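Local coordinates for putative periplasmic protein (Bacteroides eggerthii, PDB 4HBR) that is of unknown function but is a putative periplasmic protein of the DUF2874 (PF11396) family, at residues 29-34 against 46-51; 54-59 against 85-90. One frame throughout, in Å; residues are numbered along the deposited sequence.

Overall arrangement
Both contacts belong to one meandering antiparallel sheet, in which each strand pairs with the next along the chain, yet they sample different parts of it. Interaction 1 (29-34 against 46-51) lies at the surface, its centre about 15 Å from the centre of the chain, where strand 30-37 meets the end of strand 40-46 and the turn beyond it. Interaction 2 (54-59 against 85-90) joins strands 52-58 and 82-90 near the middle, its centre about 3 Å from that of the chain. The two centres are about 17 Å apart. A single backbone pair and a few ring edges suffice in the first; the second adds repeated pairs, an indole stack, a buried hydroxyl-carboxylate bond and a water.

Interaction 1 of 2, residues 29-34 against 46-51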
ATOM      1  N   ALA A  29     -16.545  -3.325  -0.398  1.00 54.47           N
ATOM      2  CA  ALA A  29     -17.482  -2.387  -1.052  1.00 56.35           C
ATOM      3  C   ALA A  29     -16.738  -1.247  -1.798  1.00 57.43           C
ATOM      4  O   ALA A  29     -17.353  -0.262  -2.218  1.00 57.76           O
ATOM      5  CB  ALA A  29     -18.452  -1.808  -0.043  1.00 58.06           C
ATOM      6  N   TYR A  30     -15.430  -1.405  -2.004  1.00 50.85           N
ATOM      7  CA  TYR A  30     -14.656  -0.380  -2.704  1.00 49.82           C
ATOM      8  C   TYR A  30     -14.287  -0.753  -4.129  1.00 53.08           C
ATOM      9  O   TYR A  30     -14.083  -1.927  -4.426  1.00 52.76           O
ATOM     10  CB  TYR A  30     -13.364  -0.057  -1.924  1.00 47.89           C
ATOM     11  CG  TYR A  30     -13.633   0.321  -0.482  1.00 47.99           C
ATOM     12  CD1 TYR A  30     -14.080   1.595  -0.149  1.00 49.68           C
ATOM     13  CD2 TYR A  30     -13.506  -0.617   0.545  1.00 47.36           C
ATOM     14  CE1 TYR A  30     -14.387   1.931   1.168  1.00 49.12           C
ATOM     15  CE2 TYR A  30     -13.789  -0.283   1.873  1.00 47.40           C
ATOM     16  CZ  TYR A  30     -14.215   0.997   2.180  1.00 54.55           C
ATOM     17  OH  TYR A  30     -14.464   1.355   3.482  1.00 55.53           O
ATOM     18  N   TYR A  31     -14.165   0.273  -4.990  1.00 50.27           N
ATOM     19  CA  TYR A  31     -13.633   0.191  -6.361  1.00 50.78           C
ATOM     20  C   TYR A  31     -12.166   0.571  -6.273  1.00 50.78           C
ATOM     21  O   TYR A  31     -11.847   1.551  -5.611  1.00 49.09           O
ATOM     22  CB  TYR A  31     -14.398   1.094  -7.351  1.00 53.01           C
ATOM     23  CG  TYR A  31     -15.817   0.634  -7.591  1.00 57.67           C
ATOM     24  CD1 TYR A  31     -16.095  -0.409  -8.473  1.00 61.72           C
ATOM     25  CD2 TYR A  31     -16.885   1.225  -6.925  1.00 59.23           C
ATOM     26  CE1 TYR A  31     -17.402  -0.845  -8.692  1.00 65.99           C
ATOM     27  CE2 TYR A  31     -18.195   0.796  -7.131  1.00 62.91           C
ATOM     28  CZ  TYR A  31     -18.452  -0.238  -8.021  1.00 73.79           C
ATOM     29  OH  TYR A  31     -19.743  -0.657  -8.241  1.00 76.85           O
ATOM     30  N   VAL A  32     -11.269  -0.227  -6.874  1.00 46.09           N
ATOM     31  CA  VAL A  32      -9.830   0.028  -6.807  1.00 43.88           C
ATOM     32  C   VAL A  32      -9.248   0.278  -8.197  1.00 50.95           C
ATOM     33  O   VAL A  32      -9.379  -0.557  -9.100  1.00 52.77           O
ATOM     34  CB  VAL A  32      -9.044  -1.095  -6.089  1.00 46.20           C
ATOM     35  CG1 VAL A  32      -7.604  -0.669  -5.806  1.00 43.74           C
ATOM     36  CG2 VAL A  32      -9.743  -1.537  -4.807  1.00 45.25           C
ATOM     37  N   ALA A  33      -8.590   1.442  -8.348  1.00 47.21           N
ATOM     38  CA  ALA A  33      -7.889   1.822  -9.559  1.00 47.72           C
ATOM     39  C   ALA A  33      -6.440   1.437  -9.394  1.00 51.64           C
ATOM     40  O   ALA A  33      -5.836   1.776  -8.388  1.00 50.14           O
ATOM     41  CB  ALA A  33      -8.026   3.309  -9.809  1.00 48.43           C
ATOM     42  N   ASP A  34      -5.896   0.705 -10.356  1.00 51.57           N
ATOM     43  CA  ASP A  34      -4.513   0.229 -10.379  1.00 52.25           C
ATOM     44  C   ASP A  34      -3.834   0.774 -11.648  1.00 54.39           C
ATOM     45  O   ASP A  34      -4.334   0.548 -12.750  1.00 54.55           O
ATOM     46  CB  ASP A  34      -4.518  -1.315 -10.327  1.00 57.28           C
ATOM     47  CG  ASP A  34      -3.153  -1.962 -10.371  1.00 86.89           C
ATOM     48  OD1 ASP A  34      -2.642  -2.203 -11.494  1.00 92.97           O
ATOM     49  OD2 ASP A  34      -2.625  -2.296  -9.294  1.00 97.62           O
ATOM     50  N   PHE A  46     -11.998   3.702  -3.788  1.00 43.14           N
ATOM     51  CA  PHE A  46     -13.150   4.596  -3.866  1.00 44.24           C
ATOM     52  C   PHE A  46     -14.405   3.953  -3.328  1.00 50.74           C
ATOM     53  O   PHE A  46     -14.636   2.766  -3.572  1.00 52.14           O
ATOM     54  CB  PHE A  46     -13.420   4.993  -5.341  1.00 47.13           C
ATOM     55  CG  PHE A  46     -12.399   5.903  -5.972  1.00 47.78           C
ATOM     56  CD1 PHE A  46     -12.533   7.283  -5.892  1.00 50.39           C
ATOM     57  CD2 PHE A  46     -11.312   5.380  -6.674  1.00 48.96           C
ATOM     58  CE1 PHE A  46     -11.577   8.126  -6.469  1.00 50.43           C
ATOM     59  CE2 PHE A  46     -10.364   6.227  -7.271  1.00 50.58           C
ATOM     60  CZ  PHE A  46     -10.492   7.593  -7.143  1.00 48.43           C
ATOM     61  N   THR A  47     -15.263   4.748  -2.674  1.00 48.33           N
ATOM     62  CA  THR A  47     -16.606   4.305  -2.289  1.00 49.27           C
ATOM     63  C   THR A  47     -17.460   4.349  -3.572  1.00 56.75           C
ATOM     64  O   THR A  47     -17.094   5.093  -4.497  1.00 54.81           O
ATOM     65  CB  THR A  47     -17.219   5.183  -1.183  1.00 56.21           C
ATOM     66  OG1 THR A  47     -17.432   6.503  -1.674  1.00 58.08           O
ATOM     67  CG2 THR A  47     -16.414   5.189   0.102  1.00 54.84           C
ATOM     68  N   PRO A  48     -18.625   3.657  -3.653  1.00 57.73           N
ATOM     69  CA  PRO A  48     -19.452   3.768  -4.871  1.00 60.33           C
ATOM     70  C   PRO A  48     -19.929   5.210  -5.158  1.00 68.25           C
ATOM     71  O   PRO A  48     -20.288   5.511  -6.306  1.00 70.39           O
ATOM     72  CB  PRO A  48     -20.627   2.830  -4.575  1.00 63.26           C
ATOM     73  CG  PRO A  48     -20.079   1.849  -3.586  1.00 65.07           C
ATOM     74  CD  PRO A  48     -19.222   2.697  -2.700  1.00 58.68           C
ATOM     75  N   ASP A  49     -19.865   6.114  -4.140  1.00 64.26           N
ATOM     76  CA  ASP A  49     -20.243   7.529  -4.248  1.00 65.28           C
ATOM     77  C   ASP A  49     -19.065   8.414  -4.715  1.00 67.45           C
ATOM     78  O   ASP A  49     -19.140   9.643  -4.596  1.00 68.78           O
ATOM     79  CB  ASP A  49     -20.810   8.042  -2.912  1.00 68.02           C
ATOM     80  CG  ASP A  49     -22.155   7.423  -2.547  1.00 93.16           C
ATOM     81  OD1 ASP A  49     -23.124   7.582  -3.336  1.00 97.65           O
ATOM     82  OD2 ASP A  49     -22.247   6.796  -1.473  1.00103.57           O
ATOM     83  N   ALA A  50     -18.002   7.786  -5.277  1.00 60.75           N
ATOM     84  CA  ALA A  50     -16.793   8.404  -5.846  1.00 59.40           C
ATOM     85  C   ALA A  50     -15.937   9.188  -4.819  1.00 62.37           C
ATOM     86  O   ALA A  50     -15.248  10.143  -5.188  1.00 62.36           O
ATOM     87  CB  ALA A  50     -17.144   9.301  -7.035  1.00 61.67           C
ATOM     88  N   GLU A  51     -15.930   8.750  -3.558  1.00 56.99           N
ATOM     89  CA  GLU A  51     -15.098   9.358  -2.519  1.00 54.44           C
ATOM     90  C   GLU A  51     -13.844   8.499  -2.361  1.00 53.85           C
ATOM     91  O   GLU A  51     -13.970   7.297  -2.114  1.00 54.68           O
ATOM     92  CB  GLU A  51     -15.855   9.472  -1.172  1.00 56.07           C
ATOM     93  CG  GLU A  51     -17.201  10.179  -1.225  1.00 75.03           C
ATOM     94  CD  GLU A  51     -18.304   9.656  -0.310  1.00110.82           C
ATOM     95  OE1 GLU A  51     -18.262   8.471   0.101  1.00 99.45           O
ATOM     96  OE2 GLU A  51     -19.248  10.435  -0.044  1.00115.18           O
TER
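Y31 and F46 face each other as an antiparallel hydrogen-bonded pair, and their two backbone bonds carry the polar part of the contact. Y31 N gives its hydrogen to F46 O at 2.9 Å, in the carbonyl plane, while F46 N returns one to Y31 O at 2.8 Å, with an N-H...O angle of 147°. F46 O also receives a CA-H...O contact from Y30 CA at 3.3 Å, so one carbonyl serves two neighbouring residues.

Two tyrosine ring edges make most of the side-chain contact. Y31 turns the CE2 edge of its ring to P48, with CA of the proline lying in the ring plane 3.9 Å from CE2; the two side chains meet at about a right angle. Y30 reaches the methyl of T47 with its own edge, CE1 to CG2 at 4.0 Å. The ring of F46 leaves on the same face of the sheet as Y31 and packs against V8, L12 and M15 of helix 6-15.

Within 46-51 the chain turns back through a type I beta turn from T47 to A50. A chi1 of 65° tucks T47 OG1 back over the main chain, where it donates to E51 OE1 at 2.8 Å, meeting the carboxylate from above its plane, and accepts from E51 N at 3.3 Å. A50 N to T47 O closes the turn, and T47 N to E51 O joins the two arms around it.

Polar bonding between the segments is thus backbone only, so the pairing does not rest on side-chain polarity; the T47-E51 side-chain bonds stay within 46-51 and brace the turn itself.

Interaction 2 of 2, residues 54-59 against 85-90; sequences MKQTDW and NVTWVQ
The indole of W59 lies over that of W88 in an offset stack, the six-membered ring of the first above the five-membered ring of the second, with centroids 4.5 Å apart and planes at 19°. The closest fit is at the W59 rim, where CH2 sits 3.4 Å from W88 CD2. Beside this overlap, W88 CB stands almost straight above the W59 six-membered ring, 3.5 Å from its centroid, a CH-pi contact. The backbone sets that CB over the W59 face, and with CG anti to the backbone N (chi1 177°) the W88 indole continues over the same face. V86 CG1 meets the edge of W59 near CE3, and F40 adds an edge-to-face contact to that ring.

Beneath these side chains run neighbouring strands of the antiparallel meander, K55 and T57 forming hydrogen-bonded pairs with Q90 and W88, while Q56-V89 and D58-T87 are non-hydrogen-bonded pairs. Just past the last pair, W59 N reaches V86 O only in a weak bond.

The face bearing Q56, D58, T87 and V89 interlocks differently. T87 CG2 nestles against the Q56 chain, 3.7 Å from its CB, and V89 CG2 lies along the same chain at CG. On V89's other branch, CG1 meets the selenium of M54, a selenomethionine whose chain bends at its last torsion; F139 of helix 136-139 packs against all of M54, Q56 and V89. T87 OG1 donates to D58 OD1 at 2.9 Å, on the anti side but well out of the carboxylate plane, and R43 forms a salt bridge to that oxygen and a hydrogen bond to Q56 OE1, while Q56 NE2 binds L134 O. On the face of K55, T57, W88 and Q90, one water fits between T57 OG1, W88 O and Q90 NE2, donating to the carbonyl and accepting from the amide.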
HETATM    1  N   MSE A  54      -8.439   5.669   0.270  1.00 33.91           N
HETATM    2  CA  MSE A  54      -7.080   5.193   0.457  1.00 32.18           C
HETATM    3  C   MSE A  54      -6.290   5.256  -0.841  1.00 38.28           C
HETATM    4  O   MSE A  54      -6.826   5.010  -1.919  1.00 39.15           O
HETATM    5  CB  MSE A  54      -7.067   3.753   1.021  1.00 33.11           C
HETATM    6  CG  MSE A  54      -5.650   3.193   1.250  1.00 36.34           C
HETATM    7 SE   MSE A  54      -5.575   1.601   2.332  0.75 41.25          SE
HETATM    8  CE  MSE A  54      -6.546   0.349   1.300  1.00 37.92           C
ATOM      9  N   LYS A  55      -4.999   5.557  -0.709  1.00 34.96           N
ATOM     10  CA  LYS A  55      -4.005   5.566  -1.781  1.00 35.34           C
ATOM     11  C   LYS A  55      -2.848   4.690  -1.342  1.00 40.53           C
ATOM     12  O   LYS A  55      -2.483   4.720  -0.159  1.00 36.78           O
ATOM     13  CB  LYS A  55      -3.471   6.983  -2.041  1.00 35.87           C
ATOM     14  CG  LYS A  55      -4.364   7.950  -2.744  1.00 51.52           C
ATOM     15  CD  LYS A  55      -3.677   9.316  -2.756  1.00 49.70           C
ATOM     16  CE  LYS A  55      -4.576  10.414  -3.286  1.00 59.88           C
ATOM     17  NZ  LYS A  55      -3.944  11.764  -3.158  1.00 67.34           N
ATOM     18  N   GLN A  56      -2.238   3.955  -2.283  1.00 39.11           N
ATOM     19  CA  GLN A  56      -1.042   3.156  -2.019  1.00 38.17           C
ATOM     20  C   GLN A  56      -0.042   3.360  -3.136  1.00 42.83           C
ATOM     21  O   GLN A  56      -0.420   3.339  -4.312  1.00 43.76           O
ATOM     22  CB  GLN A  56      -1.369   1.671  -1.834  1.00 39.37           C
ATOM     23  CG  GLN A  56      -2.049   1.375  -0.502  1.00 42.62           C
ATOM     24  CD  GLN A  56      -2.297  -0.078  -0.265  1.00 44.41           C
ATOM     25  OE1 GLN A  56      -1.857  -0.958  -1.018  1.00 41.38           O
ATOM     26  NE2 GLN A  56      -3.055  -0.353   0.774  1.00 35.28           N
ATOM     27  N   THR A  57       1.232   3.618  -2.764  1.00 38.46           N
ATOM     28  CA  THR A  57       2.370   3.826  -3.678  1.00 38.03           C
ATOM     29  C   THR A  57       3.409   2.762  -3.353  1.00 42.46           C
ATOM     30  O   THR A  57       3.934   2.760  -2.233  1.00 41.10           O
ATOM     31  CB  THR A  57       2.924   5.265  -3.529  1.00 41.77           C
ATOM     32  OG1 THR A  57       1.900   6.190  -3.873  1.00 45.00           O
ATOM     33  CG2 THR A  57       4.153   5.540  -4.378  1.00 38.16           C
ATOM     34  N   ASP A  58       3.693   1.843  -4.308  1.00 40.52           N
ATOM     35  CA  ASP A  58       4.701   0.816  -4.077  1.00 40.70           C
ATOM     36  C   ASP A  58       6.061   1.387  -4.373  1.00 45.66           C
ATOM     37  O   ASP A  58       6.496   1.417  -5.514  1.00 47.30           O
ATOM     38  CB  ASP A  58       4.451  -0.470  -4.882  1.00 43.47           C
ATOM     39  CG  ASP A  58       3.278  -1.305  -4.409  1.00 55.07           C
ATOM     40  OD1 ASP A  58       2.802  -1.078  -3.268  1.00 55.84           O
ATOM     41  OD2 ASP A  58       2.854  -2.203  -5.165  1.00 61.66           O
ATOM     42  N   TRP A  59       6.710   1.874  -3.331  1.00 41.88           N
ATOM     43  CA  TRP A  59       8.060   2.421  -3.347  1.00 41.49           C
ATOM     44  C   TRP A  59       9.059   1.301  -3.622  1.00 47.37           C
ATOM     45  O   TRP A  59      10.106   1.560  -4.204  1.00 49.28           O
ATOM     46  CB  TRP A  59       8.341   3.052  -1.976  1.00 38.91           C
ATOM     47  CG  TRP A  59       7.814   4.441  -1.769  1.00 38.39           C
ATOM     48  CD1 TRP A  59       7.573   5.382  -2.733  1.00 41.25           C
ATOM     49  CD2 TRP A  59       7.702   5.124  -0.502  1.00 37.03           C
ATOM     50  NE1 TRP A  59       7.248   6.589  -2.146  1.00 39.48           N
ATOM     51  CE2 TRP A  59       7.327   6.463  -0.780  1.00 39.55           C
ATOM     52  CE3 TRP A  59       7.837   4.717   0.844  1.00 37.33           C
ATOM     53  CZ2 TRP A  59       7.103   7.402   0.228  1.00 37.93           C
ATOM     54  CZ3 TRP A  59       7.605   5.645   1.849  1.00 38.40           C
ATOM     55  CH2 TRP A  59       7.271   6.978   1.541  1.00 39.05           C
ATOM     56  N   ASN A  85       8.588  -5.769  -0.601  1.00 45.59           N
ATOM     57  CA  ASN A  85       7.795  -4.608  -0.987  1.00 43.53           C
ATOM     58  C   ASN A  85       7.814  -3.549   0.106  1.00 43.66           C
ATOM     59  O   ASN A  85       8.013  -3.854   1.280  1.00 43.07           O
ATOM     60  CB  ASN A  85       6.333  -5.011  -1.286  1.00 46.26           C
ATOM     61  CG  ASN A  85       5.606  -4.072  -2.236  1.00 62.97           C
ATOM     62  OD1 ASN A  85       6.184  -3.131  -2.801  1.00 49.33           O
ATOM     63  ND2 ASN A  85       4.314  -4.308  -2.425  1.00 55.27           N
ATOM     64  N   VAL A  86       7.628  -2.296  -0.304  1.00 38.44           N
ATOM     65  CA  VAL A  86       7.563  -1.113   0.550  1.00 36.06           C
ATOM     66  C   VAL A  86       6.444  -0.263  -0.011  1.00 40.27           C
ATOM     67  O   VAL A  86       6.504   0.141  -1.171  1.00 43.21           O
ATOM     68  CB  VAL A  86       8.903  -0.333   0.665  1.00 39.01           C
ATOM     69  CG1 VAL A  86       8.710   0.918   1.521  1.00 38.36           C
ATOM     70  CG2 VAL A  86      10.022  -1.194   1.228  1.00 38.69           C
ATOM     71  N   THR A  87       5.423  -0.006   0.792  1.00 34.48           N
ATOM     72  CA  THR A  87       4.245   0.742   0.361  1.00 33.66           C
ATOM     73  C   THR A  87       3.995   1.970   1.239  1.00 37.97           C
ATOM     74  O   THR A  87       4.015   1.872   2.465  1.00 37.85           O
ATOM     75  CB  THR A  87       3.014  -0.190   0.365  1.00 37.47           C
ATOM     76  OG1 THR A  87       3.311  -1.374  -0.381  1.00 43.35           O
ATOM     77  CG2 THR A  87       1.762   0.472  -0.203  1.00 32.03           C
ATOM     78  N   TRP A  88       3.721   3.114   0.604  1.00 35.24           N
ATOM     79  CA  TRP A  88       3.331   4.340   1.304  1.00 33.53           C
ATOM     80  C   TRP A  88       1.826   4.392   1.197  1.00 37.45           C
ATOM     81  O   TRP A  88       1.278   4.398   0.091  1.00 37.53           O
ATOM     82  CB  TRP A  88       4.023   5.530   0.686  1.00 31.30           C
ATOM     83  CG  TRP A  88       3.701   6.888   1.231  1.00 31.65           C
ATOM     84  CD1 TRP A  88       3.249   7.942   0.501  1.00 34.96           C
ATOM     85  CD2 TRP A  88       4.091   7.428   2.516  1.00 30.99           C
ATOM     86  NE1 TRP A  88       3.277   9.094   1.258  1.00 34.72           N
ATOM     87  CE2 TRP A  88       3.810   8.814   2.489  1.00 34.16           C
ATOM     88  CE3 TRP A  88       4.611   6.865   3.707  1.00 31.69           C
ATOM     89  CZ2 TRP A  88       4.125   9.667   3.555  1.00 32.25           C
ATOM     90  CZ3 TRP A  88       4.887   7.709   4.781  1.00 32.33           C
ATOM     91  CH2 TRP A  88       4.671   9.093   4.688  1.00 33.05           C
ATOM     92  N   VAL A  89       1.165   4.289   2.347  1.00 33.82           N
ATOM     93  CA  VAL A  89      -0.288   4.199   2.446  1.00 33.86           C
ATOM     94  C   VAL A  89      -0.810   5.518   2.929  1.00 39.78           C
ATOM     95  O   VAL A  89      -0.381   5.998   3.982  1.00 41.10           O
ATOM     96  CB  VAL A  89      -0.759   3.020   3.350  1.00 36.00           C
ATOM     97  CG1 VAL A  89      -2.278   2.862   3.292  1.00 36.26           C
ATOM     98  CG2 VAL A  89      -0.070   1.707   2.971  1.00 34.90           C
ATOM     99  N   GLN A  90      -1.742   6.102   2.166  1.00 35.77           N
ATOM    100  CA  GLN A  90      -2.301   7.412   2.516  1.00 34.99           C
ATOM    101  C   GLN A  90      -3.799   7.391   2.586  1.00 38.37           C
ATOM    102  O   GLN A  90      -4.455   6.549   1.974  1.00 35.75           O
ATOM    103  CB  GLN A  90      -1.865   8.495   1.536  1.00 34.84           C
ATOM    104  CG  GLN A  90      -0.371   8.762   1.562  1.00 33.38           C
ATOM    105  CD  GLN A  90      -0.072   9.827   0.555  1.00 47.08           C
ATOM    106  OE1 GLN A  90      -0.166  11.026   0.836  1.00 44.80           O
ATOM    107  NE2 GLN A  90       0.141   9.410  -0.679  1.00 29.24           N
TER
HETATM  108  O   HOH W   1       0.321   6.695  -1.399  1.00 35.28           O